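Local coordinates for protein lipase aflb (PDB 6IDY) that probably hydrolyses the ester bonds of lipids, as a calcium-binding lipase with an alpha/beta-hydrolase type of core, at residues 118-129 with 214-222; 163-174 with 191-202. All coordinates share one frame; numbering follows the deposited sequence.

From the N terminus, the chain first reaches the loop 118-129, whose partner, 214-222, is separated from it by 84 residues; contact 1 therefore closes a long loop. Inside it sits contact 2, where strand 161-166 and the turn after it meet strand 190-195 and its own continuation, closing a short connection that carries helix 173-178. The two are nested and do not cross. Contact 2 is buried, joining neighbouring strands of the sheet and the loops that follow them, whereas contact 1 fastens an outer loop onto helix 205-223, the next helix after strand 190-195. That helix joins them: Ile164 CD1 lies 3.6 Å from Ile216 CA, and Ile219 packs on Val193.

Contact 1: 118-129 with 214-222; sequences PSPKGQAIYPVK and YAINYISAI
Ile125 pushes its CD1 methyl between two tyrosines of helix 205-223, lying 3.6 Å from Tyr214 CE1 and 3.6 Å from Tyr218 CA. Its CG1 branch stands between its own backbone N and carbonyl carbon (chi1 58°), leaving CG2 to run alongside Asn217, 4.1 Å from Asn217 CB. The Tyr214 and Ile125 side chains cross at about a right angle; the tyrosine ring takes Tyr126 CB at its edge, while its hydroxyl bonds to Glu140. Both ends of the Asn217 amide are held. The extended chain of Lys129 brings CD to 3.5 Å from Asn217 CG, and NZ donates to Asn217 OD1 at 3.3 Å from well above the carbonyl plane, 67° out of it. One water links Asn217 ND2 to Ile125 O, a second links Lys129 NZ to Asn217 O, and Ser248 OG also bonds to ND2. Further along the helix, Tyr218 OH donates to Pro118 O at 2.7 Å, in the carbonyl plane on a lone pair, and Pro120 CD sits at the same ring's edge. The arrangement is a loop laid over the outer side of a helix that flanks the central sheet, consistent with the alpha/beta-hydrolase fold of lipases.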
loop_
_atom_site.group_PDB
_atom_site.type_symbol
_atom_site.label_atom_id
_atom_site.label_comp_id
_atom_site.label_asym_id
_atom_site.label_seq_id
_atom_site.Cartn_x
_atom_site.Cartn_y
_atom_site.Cartn_z
ATOM N N PRO A 118 -7.185 15.065 -18.694
ATOM C CA PRO A 118 -8.012 15.156 -19.909
ATOM C C PRO A 118 -8.842 13.909 -20.186
ATOM O O PRO A 118 -8.517 12.831 -19.693
ATOM C CB PRO A 118 -6.984 15.398 -21.020
ATOM C CG PRO A 118 -5.733 14.771 -20.512
ATOM C CD PRO A 118 -5.743 15.000 -19.025
ATOM N N SER A 119 -9.914 14.062 -20.981
ATOM C CA SER A 119 -10.784 12.959 -21.392
ATOM C C SER A 119 -9.960 11.947 -22.215
ATOM O O SER A 119 -9.152 12.375 -23.042
ATOM C CB SER A 119 -11.947 13.484 -22.225
ATOM O OG SER A 119 -11.467 14.082 -23.418
ATOM N N PRO A 120 -10.093 10.621 -21.980
ATOM C CA PRO A 120 -9.283 9.667 -22.757
ATOM C C PRO A 120 -9.735 9.565 -24.210
ATOM O O PRO A 120 -10.923 9.729 -24.503
ATOM C CB PRO A 120 -9.468 8.344 -22.007
ATOM C CG PRO A 120 -10.786 8.468 -21.343
ATOM C CD PRO A 120 -10.979 9.927 -21.020
ATOM N N LYS A 121 -8.782 9.322 -25.115
ATOM C CA LYS A 121 -9.075 9.168 -26.540
ATOM C C LYS A 121 -9.035 7.695 -26.941
ATOM O O LYS A 121 -8.379 6.887 -26.276
ATOM C CB LYS A 121 -8.144 10.027 -27.410
ATOM C CG LYS A 121 -8.607 11.478 -27.518
ATOM C CD LYS A 121 -7.878 12.229 -28.618
ATOM C CE LYS A 121 -8.447 13.611 -28.826
ATOM N NZ LYS A 121 -7.799 14.309 -29.968
ATOM N N GLY A 122 -9.771 7.362 -27.996
ATOM C CA GLY A 122 -9.873 6.004 -28.515
ATOM C C GLY A 122 -11.170 5.332 -28.116
ATOM O O GLY A 122 -12.194 6.006 -27.949
ATOM N N GLN A 123 -11.129 3.992 -27.952
ATOM C CA GLN A 123 -12.298 3.199 -27.560
ATOM C C GLN A 123 -12.784 3.591 -26.157
ATOM O O GLN A 123 -11.962 3.912 -25.289
ATOM C CB GLN A 123 -12.030 1.683 -27.688
ATOM C CG GLN A 123 -11.063 1.089 -26.648
ATOM C CD GLN A 123 -10.754 -0.378 -26.842
ATOM O OE1 GLN A 123 -11.501 -1.136 -27.477
ATOM N NE2 GLN A 123 -9.633 -0.814 -26.283
ATOM N N ALA A 124 -14.116 3.618 -25.962
ATOM C CA ALA A 124 -14.730 3.978 -24.684
ATOM C C ALA A 124 -14.270 3.042 -23.560
ATOM O O ALA A 124 -14.163 1.830 -23.757
ATOM C CB ALA A 124 -16.247 3.958 -24.804
ATOM N N ILE A 125 -13.937 3.622 -22.407
ATOM C CA ILE A 125 -13.506 2.869 -21.226
ATOM C C ILE A 125 -14.532 3.041 -20.105
ATOM O O ILE A 125 -14.383 2.466 -19.031
ATOM C CB ILE A 125 -12.056 3.237 -20.788
ATOM C CG1 ILE A 125 -11.917 4.750 -20.478
ATOM C CG2 ILE A 125 -11.024 2.748 -21.831
ATOM C CD1 ILE A 125 -10.861 5.096 -19.558
ATOM N N TYR A 126 -15.577 3.836 -20.369
ATOM C CA TYR A 126 -16.644 4.135 -19.422
ATOM C C TYR A 126 -17.962 4.382 -20.177
ATOM O O TYR A 126 -17.947 5.104 -21.171
ATOM C CB TYR A 126 -16.278 5.366 -18.567
ATOM C CG TYR A 126 -17.148 5.539 -17.341
ATOM C CD1 TYR A 126 -18.378 6.193 -17.419
ATOM C CD2 TYR A 126 -16.733 5.079 -16.097
ATOM C CE1 TYR A 126 -19.197 6.326 -16.299
ATOM C CE2 TYR A 126 -17.533 5.230 -14.965
ATOM C CZ TYR A 126 -18.761 5.863 -15.070
ATOM O OH TYR A 126 -19.549 6.020 -13.958
ATOM N N PRO A 127 -19.115 3.832 -19.719
ATOM C CA PRO A 127 -19.307 3.000 -18.509
ATOM C C PRO A 127 -18.780 1.563 -18.594
ATOM O O PRO A 127 -18.534 0.962 -17.551
ATOM C CB PRO A 127 -20.824 3.061 -18.286
ATOM C CG PRO A 127 -21.394 3.245 -19.665
ATOM C CD PRO A 127 -20.399 4.105 -20.400
ATOM N N VAL A 128 -18.612 1.009 -19.808
ATOM C CA VAL A 128 -18.159 -0.378 -19.988
ATOM C C VAL A 128 -17.116 -0.451 -21.114
ATOM O O VAL A 128 -17.470 -0.245 -22.278
ATOM C CB VAL A 128 -19.349 -1.358 -20.269
ATOM C CG1 VAL A 128 -18.870 -2.805 -20.349
ATOM C CG2 VAL A 128 -20.475 -1.224 -19.242
ATOM N N LYS A 129 -15.852 -0.797 -20.780
ATOM C CA LYS A 129 -14.810 -0.941 -21.804
ATOM C C LYS A 129 -15.100 -2.176 -22.672
ATOM O O LYS A 129 -15.089 -2.083 -23.899
ATOM C CB LYS A 129 -13.402 -1.041 -21.186
ATOM C CG LYS A 129 -12.308 -0.998 -22.252
ATOM C CD LYS A 129 -10.934 -1.279 -21.702
ATOM C CE LYS A 129 -9.897 -1.334 -22.793
ATOM N NZ LYS A 129 -8.539 -1.565 -22.236
ATOM N N TYR A 214 -10.478 1.623 -13.243
ATOM C CA TYR A 214 -10.521 2.784 -14.124
ATOM C C TYR A 214 -9.127 3.319 -14.421
ATOM O O TYR A 214 -8.851 3.606 -15.584
ATOM C CB TYR A 214 -11.464 3.891 -13.620
ATOM C CG TYR A 214 -11.633 5.005 -14.630
ATOM C CD1 TYR A 214 -12.546 4.894 -15.674
ATOM C CD2 TYR A 214 -10.855 6.158 -14.562
ATOM C CE1 TYR A 214 -12.692 5.910 -16.618
ATOM C CE2 TYR A 214 -10.982 7.173 -15.505
ATOM C CZ TYR A 214 -11.904 7.048 -16.531
ATOM O OH TYR A 214 -12.027 8.051 -17.463
ATOM N N ALA A 215 -8.252 3.437 -13.394
ATOM C CA ALA A 215 -6.876 3.931 -13.563
ATOM C C ALA A 215 -6.114 3.080 -14.567
ATOM O O ALA A 215 -5.439 3.626 -15.435
ATOM C CB ALA A 215 -6.141 3.969 -12.229
ATOM N N ILE A 216 -6.274 1.744 -14.495
ATOM C CA ILE A 216 -5.632 0.832 -15.441
ATOM C C ILE A 216 -6.044 1.152 -16.879
ATOM O O ILE A 216 -5.182 1.451 -17.707
ATOM C CB ILE A 216 -5.850 -0.660 -15.073
ATOM C CG1 ILE A 216 -5.075 -1.041 -13.779
ATOM C CG2 ILE A 216 -5.415 -1.549 -16.238
ATOM C CD1 ILE A 216 -5.522 -2.410 -13.133
ATOM N N ASN A 217 -7.358 1.122 -17.159
ATOM C CA ASN A 217 -7.896 1.377 -18.494
ATOM C C ASN A 217 -7.667 2.803 -18.974
ATOM O O ASN A 217 -7.421 3.004 -20.164
ATOM C CB ASN A 217 -9.366 0.978 -18.572
ATOM C CG ASN A 217 -9.557 -0.521 -18.594
ATOM O OD1 ASN A 217 -8.657 -1.290 -18.963
ATOM N ND2 ASN A 217 -10.742 -0.970 -18.225
ATOM N N TYR A 218 -7.663 3.776 -18.049
ATOM C CA TYR A 218 -7.419 5.172 -18.397
ATOM C C TYR A 218 -5.951 5.428 -18.744
ATOM O O TYR A 218 -5.672 6.085 -19.750
ATOM C CB TYR A 218 -7.923 6.131 -17.294
ATOM C CG TYR A 218 -7.587 7.582 -17.563
ATOM C CD1 TYR A 218 -8.411 8.375 -18.356
ATOM C CD2 TYR A 218 -6.421 8.150 -17.062
ATOM C CE1 TYR A 218 -8.082 9.702 -18.641
ATOM C CE2 TYR A 218 -6.082 9.472 -17.338
ATOM C CZ TYR A 218 -6.917 10.245 -18.123
ATOM O OH TYR A 218 -6.572 11.546 -18.374
ATOM N N ILE A 219 -5.024 4.953 -17.898
ATOM C CA ILE A 219 -3.594 5.165 -18.125
ATOM C C ILE A 219 -3.151 4.408 -19.378
ATOM O O ILE A 219 -2.393 4.959 -20.175
ATOM C CB ILE A 219 -2.742 4.885 -16.855
ATOM C CG1 ILE A 219 -3.086 5.888 -15.709
ATOM C CG2 ILE A 219 -1.233 4.846 -17.143
ATOM C CD1 ILE A 219 -2.726 7.409 -15.920
ATOM N N SER A 220 -3.702 3.202 -19.605
ATOM C CA SER A 220 -3.387 2.437 -20.814
ATOM C C SER A 220 -3.861 3.178 -22.077
ATOM O O SER A 220 -3.122 3.218 -23.064
ATOM C CB SER A 220 -3.999 1.042 -20.752
ATOM O OG SER A 220 -3.650 0.280 -21.896
ATOM N N ALA A 221 -5.068 3.786 -22.028
ATOM C CA ALA A 221 -5.662 4.523 -23.154
ATOM C C ALA A 221 -4.869 5.765 -23.557
ATOM O O ALA A 221 -4.532 5.895 -24.735
ATOM C CB ALA A 221 -7.104 4.896 -22.847
ATOM N N ILE A 222 -4.556 6.661 -22.586
ATOM C CA ILE A 222 -3.814 7.915 -22.822
ATOM C C ILE A 222 -2.362 7.682 -23.254
ATOM O O ILE A 222 -1.766 8.546 -23.900
ATOM C CB ILE A 222 -3.885 8.903 -21.615
ATOM C CG1 ILE A 222 -3.257 8.292 -20.327
ATOM C CG2 ILE A 222 -5.317 9.419 -21.390
ATOM C CD1 ILE A 222 -2.927 9.275 -19.217
HETATM O O HOH W 1 -13.032 0.585 -17.677
HETATM O O HOH W 2 -7.789 1.148 -22.083
#

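Contact 2: 163-174 with 191-202; sequences VILVPGTATPAG and DVVWLNIPQASL
With CG turned anti to its carbonyl carbon (chi1 -67°), Asn196 reaches the start of helix 173-178, where its OD1 accepts a hydrogen bond from Gly174 N at 3.1 Å in the carbonyl plane; ND2 bonds to Leu110 O, fixing the amide's rotation. Trp194 holds CG between its backbone N and carbonyl carbon (chi1 50°), which brings indole NE1 to 3.5 Å from Gly174 CA; NE1 bonds to the same Leu110 O. Trp194 CB lies 3.8 Å from Ala173 CB. Earlier in both segments, strands 163-166 and 191-195 run parallel, joined by four backbone hydrogen bonds, among them Leu165 N to Val193 O at 2.8 Å. Leu165 CD1 covers Val192 CB at 3.9 Å, on the sheet face shared with Trp194; Ile164 and Val193 pack on the other face. Past the strands, Ser201 OG binds two waters, which lead to Pro167 O and Thr171 O. As in other alpha/beta hydrolases, the loop after strand 161-166 may lie near the oxyanion hole. Thr169 OG1 bonds to Gln234 and Gln288. The contact joins elements of the beta-alpha-beta unit of strand 161-166, helix 173-178 and strand 190-195, with strand 227-232 beside 161-166, helix 205-223 over Val166 and Leu195, and helix 414-424 against Ala170 in the Gly168-Thr171 turn and Pro172, the helix N-cap.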
loop_
_atom_site.group_PDB
_atom_site.type_symbol
_atom_site.label_atom_id
_atom_site.label_comp_id
_atom_site.label_asym_id
_atom_site.label_seq_id
_atom_site.Cartn_x
_atom_site.Cartn_y
_atom_site.Cartn_z
ATOM N N VAL A 163 3.578 3.151 -14.762
ATOM C CA VAL A 163 3.421 2.342 -13.551
ATOM C C VAL A 163 2.426 3.029 -12.612
ATOM O O VAL A 163 2.657 4.160 -12.175
ATOM C CB VAL A 163 4.773 1.995 -12.852
ATOM C CG1 VAL A 163 4.550 1.182 -11.577
ATOM C CG2 VAL A 163 5.710 1.246 -13.795
ATOM N N ILE A 164 1.315 2.341 -12.320
ATOM C CA ILE A 164 0.282 2.855 -11.429
ATOM C C ILE A 164 0.614 2.436 -10.010
ATOM O O ILE A 164 0.668 1.240 -9.718
ATOM C CB ILE A 164 -1.148 2.405 -11.852
ATOM C CG1 ILE A 164 -1.437 2.806 -13.323
ATOM C CG2 ILE A 164 -2.205 2.982 -10.890
ATOM C CD1 ILE A 164 -2.505 2.016 -13.982
ATOM N N LEU A 165 0.826 3.428 -9.135
ATOM C CA LEU A 165 1.125 3.204 -7.728
ATOM C C LEU A 165 -0.176 3.222 -6.940
ATOM O O LEU A 165 -0.844 4.254 -6.869
ATOM C CB LEU A 165 2.126 4.240 -7.198
ATOM C CG LEU A 165 3.444 4.401 -7.967
ATOM C CD1 LEU A 165 4.267 5.527 -7.373
ATOM C CD2 LEU A 165 4.251 3.091 -8.002
ATOM N N VAL A 166 -0.568 2.051 -6.413
ATOM C CA VAL A 166 -1.822 1.854 -5.677
ATOM C C VAL A 166 -1.539 1.904 -4.167
ATOM O O VAL A 166 -0.684 1.165 -3.687
ATOM C CB VAL A 166 -2.579 0.564 -6.128
ATOM C CG1 VAL A 166 -3.922 0.425 -5.415
ATOM C CG2 VAL A 166 -2.789 0.548 -7.640
ATOM N N PRO A 167 -2.239 2.774 -3.409
ATOM C CA PRO A 167 -1.945 2.905 -1.974
ATOM C C PRO A 167 -2.514 1.786 -1.115
ATOM O O PRO A 167 -3.312 0.981 -1.593
ATOM C CB PRO A 167 -2.611 4.234 -1.624
ATOM C CG PRO A 167 -3.795 4.282 -2.522
ATOM C CD PRO A 167 -3.292 3.723 -3.824
ATOM N N GLY A 168 -2.121 1.787 0.157
ATOM C CA GLY A 168 -2.600 0.849 1.155
ATOM C C GLY A 168 -3.657 1.477 2.042
ATOM O O GLY A 168 -4.107 2.600 1.797
ATOM N N THR A 169 -4.043 0.749 3.087
ATOM C CA THR A 169 -5.066 1.162 4.046
ATOM C C THR A 169 -4.710 2.440 4.794
ATOM O O THR A 169 -3.575 2.591 5.272
ATOM C CB THR A 169 -5.352 0.013 5.017
ATOM O OG1 THR A 169 -5.766 -1.136 4.280
ATOM C CG2 THR A 169 -6.393 0.368 6.059
ATOM N N ALA A 170 -5.702 3.362 4.877
ATOM C CA ALA A 170 -5.677 4.612 5.639
ATOM C C ALA A 170 -4.552 5.587 5.267
ATOM O O ALA A 170 -4.366 6.591 5.958
ATOM C CB ALA A 170 -5.625 4.287 7.126
ATOM N N THR A 171 -3.802 5.301 4.193
ATOM C CA THR A 171 -2.657 6.134 3.835
ATOM C C THR A 171 -2.736 6.601 2.382
ATOM O O THR A 171 -2.815 5.759 1.486
ATOM C CB THR A 171 -1.328 5.422 4.185
ATOM O OG1 THR A 171 -1.517 4.541 5.299
ATOM C CG2 THR A 171 -0.212 6.407 4.517
ATOM N N PRO A 172 -2.753 7.935 2.136
ATOM C CA PRO A 172 -2.819 8.428 0.745
ATOM C C PRO A 172 -1.588 8.023 -0.059
ATOM O O PRO A 172 -0.494 7.960 0.494
ATOM C CB PRO A 172 -2.899 9.956 0.897
ATOM C CG PRO A 172 -3.248 10.202 2.314
ATOM C CD PRO A 172 -2.681 9.058 3.091
ATOM N N ALA A 173 -1.774 7.770 -1.357
ATOM C CA ALA A 173 -0.724 7.363 -2.288
ATOM C C ALA A 173 0.423 8.344 -2.381
ATOM O O ALA A 173 1.579 7.930 -2.293
ATOM C CB ALA A 173 -1.316 7.132 -3.668
ATOM N N GLY A 174 0.091 9.624 -2.558
ATOM C CA GLY A 174 1.052 10.706 -2.715
ATOM C C GLY A 174 2.131 10.718 -1.662
ATOM O O GLY A 174 3.316 10.651 -1.999
ATOM N N ASP A 191 7.373 5.032 -15.588
ATOM C CA ASP A 191 6.782 6.367 -15.549
ATOM C C ASP A 191 5.619 6.309 -14.567
ATOM O O ASP A 191 4.522 5.871 -14.916
ATOM C CB ASP A 191 6.307 6.764 -16.955
ATOM C CG ASP A 191 6.494 8.226 -17.289
ATOM O OD1 ASP A 191 6.618 9.045 -16.345
ATOM O OD2 ASP A 191 6.511 8.553 -18.485
ATOM N N VAL A 192 5.882 6.708 -13.324
ATOM C CA VAL A 192 4.921 6.590 -12.234
ATOM C C VAL A 192 3.755 7.586 -12.296
ATOM O O VAL A 192 3.900 8.742 -12.698
ATOM C CB VAL A 192 5.582 6.613 -10.826
ATOM C CG1 VAL A 192 6.556 5.444 -10.645
ATOM C CG2 VAL A 192 6.259 7.954 -10.519
ATOM N N VAL A 193 2.592 7.089 -11.879
ATOM C CA VAL A 193 1.360 7.830 -11.628
ATOM C C VAL A 193 0.858 7.248 -10.312
ATOM O O VAL A 193 1.168 6.093 -10.005
ATOM C CB VAL A 193 0.280 7.781 -12.754
ATOM C CG1 VAL A 193 0.752 8.486 -14.019
ATOM C CG2 VAL A 193 -0.184 6.359 -13.054
ATOM N N TRP A 194 0.145 8.025 -9.511
ATOM C CA TRP A 194 -0.372 7.421 -8.286
ATOM C C TRP A 194 -1.855 7.684 -8.119
ATOM O O TRP A 194 -2.392 8.684 -8.591
ATOM C CB TRP A 194 0.441 7.759 -7.031
ATOM C CG TRP A 194 0.726 9.208 -6.820
ATOM C CD1 TRP A 194 -0.043 10.101 -6.135
ATOM C CD2 TRP A 194 1.926 9.905 -7.187
ATOM N NE1 TRP A 194 0.577 11.330 -6.103
ATOM C CE2 TRP A 194 1.792 11.236 -6.734
ATOM C CE3 TRP A 194 3.086 9.545 -7.897
ATOM C CZ2 TRP A 194 2.790 12.203 -6.939
ATOM C CZ3 TRP A 194 4.063 10.501 -8.112
ATOM C CH2 TRP A 194 3.910 11.814 -7.640
ATOM N N LEU A 195 -2.526 6.728 -7.501
ATOM C CA LEU A 195 -3.957 6.772 -7.323
ATOM C C LEU A 195 -4.324 7.163 -5.905
ATOM O O LEU A 195 -4.121 6.389 -4.979
ATOM C CB LEU A 195 -4.524 5.402 -7.712
ATOM C CG LEU A 195 -6.024 5.218 -7.717
ATOM C CD1 LEU A 195 -6.682 6.003 -8.857
ATOM C CD2 LEU A 195 -6.345 3.754 -7.847
ATOM N N ASN A 196 -4.843 8.375 -5.726
ATOM C CA ASN A 196 -5.280 8.788 -4.400
ATOM C C ASN A 196 -6.732 8.338 -4.252
ATOM O O ASN A 196 -7.636 8.988 -4.784
ATOM C CB ASN A 196 -5.115 10.292 -4.198
ATOM C CG ASN A 196 -3.675 10.733 -4.172
ATOM O OD1 ASN A 196 -2.853 10.211 -3.411
ATOM N ND2 ASN A 196 -3.341 11.711 -5.002
ATOM N N ILE A 197 -6.938 7.177 -3.608
ATOM C CA ILE A 197 -8.272 6.611 -3.385
ATOM C C ILE A 197 -9.015 7.463 -2.342
ATOM O O ILE A 197 -8.471 7.672 -1.254
ATOM C CB ILE A 197 -8.217 5.096 -3.018
ATOM C CG1 ILE A 197 -7.605 4.267 -4.188
ATOM C CG2 ILE A 197 -9.608 4.566 -2.606
ATOM C CD1 ILE A 197 -7.229 2.792 -3.864
ATOM N N PRO A 198 -10.218 8.012 -2.673
ATOM C CA PRO A 198 -10.953 8.842 -1.694
ATOM C C PRO A 198 -11.227 8.113 -0.380
ATOM O O PRO A 198 -11.446 6.897 -0.376
ATOM C CB PRO A 198 -12.254 9.203 -2.431
ATOM C CG PRO A 198 -11.926 9.038 -3.889
ATOM C CD PRO A 198 -10.974 7.882 -3.938
ATOM N N GLN A 199 -11.164 8.865 0.741
ATOM C CA GLN A 199 -11.336 8.383 2.119
ATOM C C GLN A 199 -10.147 7.484 2.513
ATOM O O GLN A 199 -10.258 6.642 3.410
ATOM C CB GLN A 199 -12.712 7.688 2.329
ATOM C CG GLN A 199 -13.933 8.625 2.323
ATOM C CD GLN A 199 -14.204 9.322 1.006
ATOM O OE1 GLN A 199 -13.946 10.521 0.851
ATOM N NE2 GLN A 199 -14.729 8.600 0.030
ATOM N N ALA A 200 -9.004 7.674 1.813
ATOM C CA ALA A 200 -7.734 6.971 2.011
ATOM C C ALA A 200 -7.900 5.451 2.153
ATOM O O ALA A 200 -7.435 4.862 3.132
ATOM C CB ALA A 200 -6.986 7.563 3.212
ATOM N N SER A 201 -8.615 4.825 1.189
ATOM C CA SER A 201 -8.854 3.371 1.139
ATOM C C SER A 201 -9.574 2.788 2.380
ATOM O O SER A 201 -9.485 1.584 2.617
ATOM C CB SER A 201 -7.545 2.618 0.879
ATOM O OG SER A 201 -6.847 3.151 -0.234
ATOM N N LEU A 202 -10.278 3.625 3.160
ATOM C CA LEU A 202 -10.998 3.160 4.356
ATOM C C LEU A 202 -12.445 2.771 4.066
ATOM O O LEU A 202 -13.034 2.028 4.846
ATOM C CB LEU A 202 -10.905 4.142 5.526
ATOM C CG LEU A 202 -9.526 4.258 6.187
ATOM C CD1 LEU A 202 -9.482 5.434 7.109
ATOM C CD2 LEU A 202 -9.144 2.972 6.935
HETATM O O HOH W 3 -5.840 0.602 -0.798
HETATM O O HOH W 4 -5.228 5.221 0.440
HETATM O O HOH W 5 -4.971 7.158 -1.393
#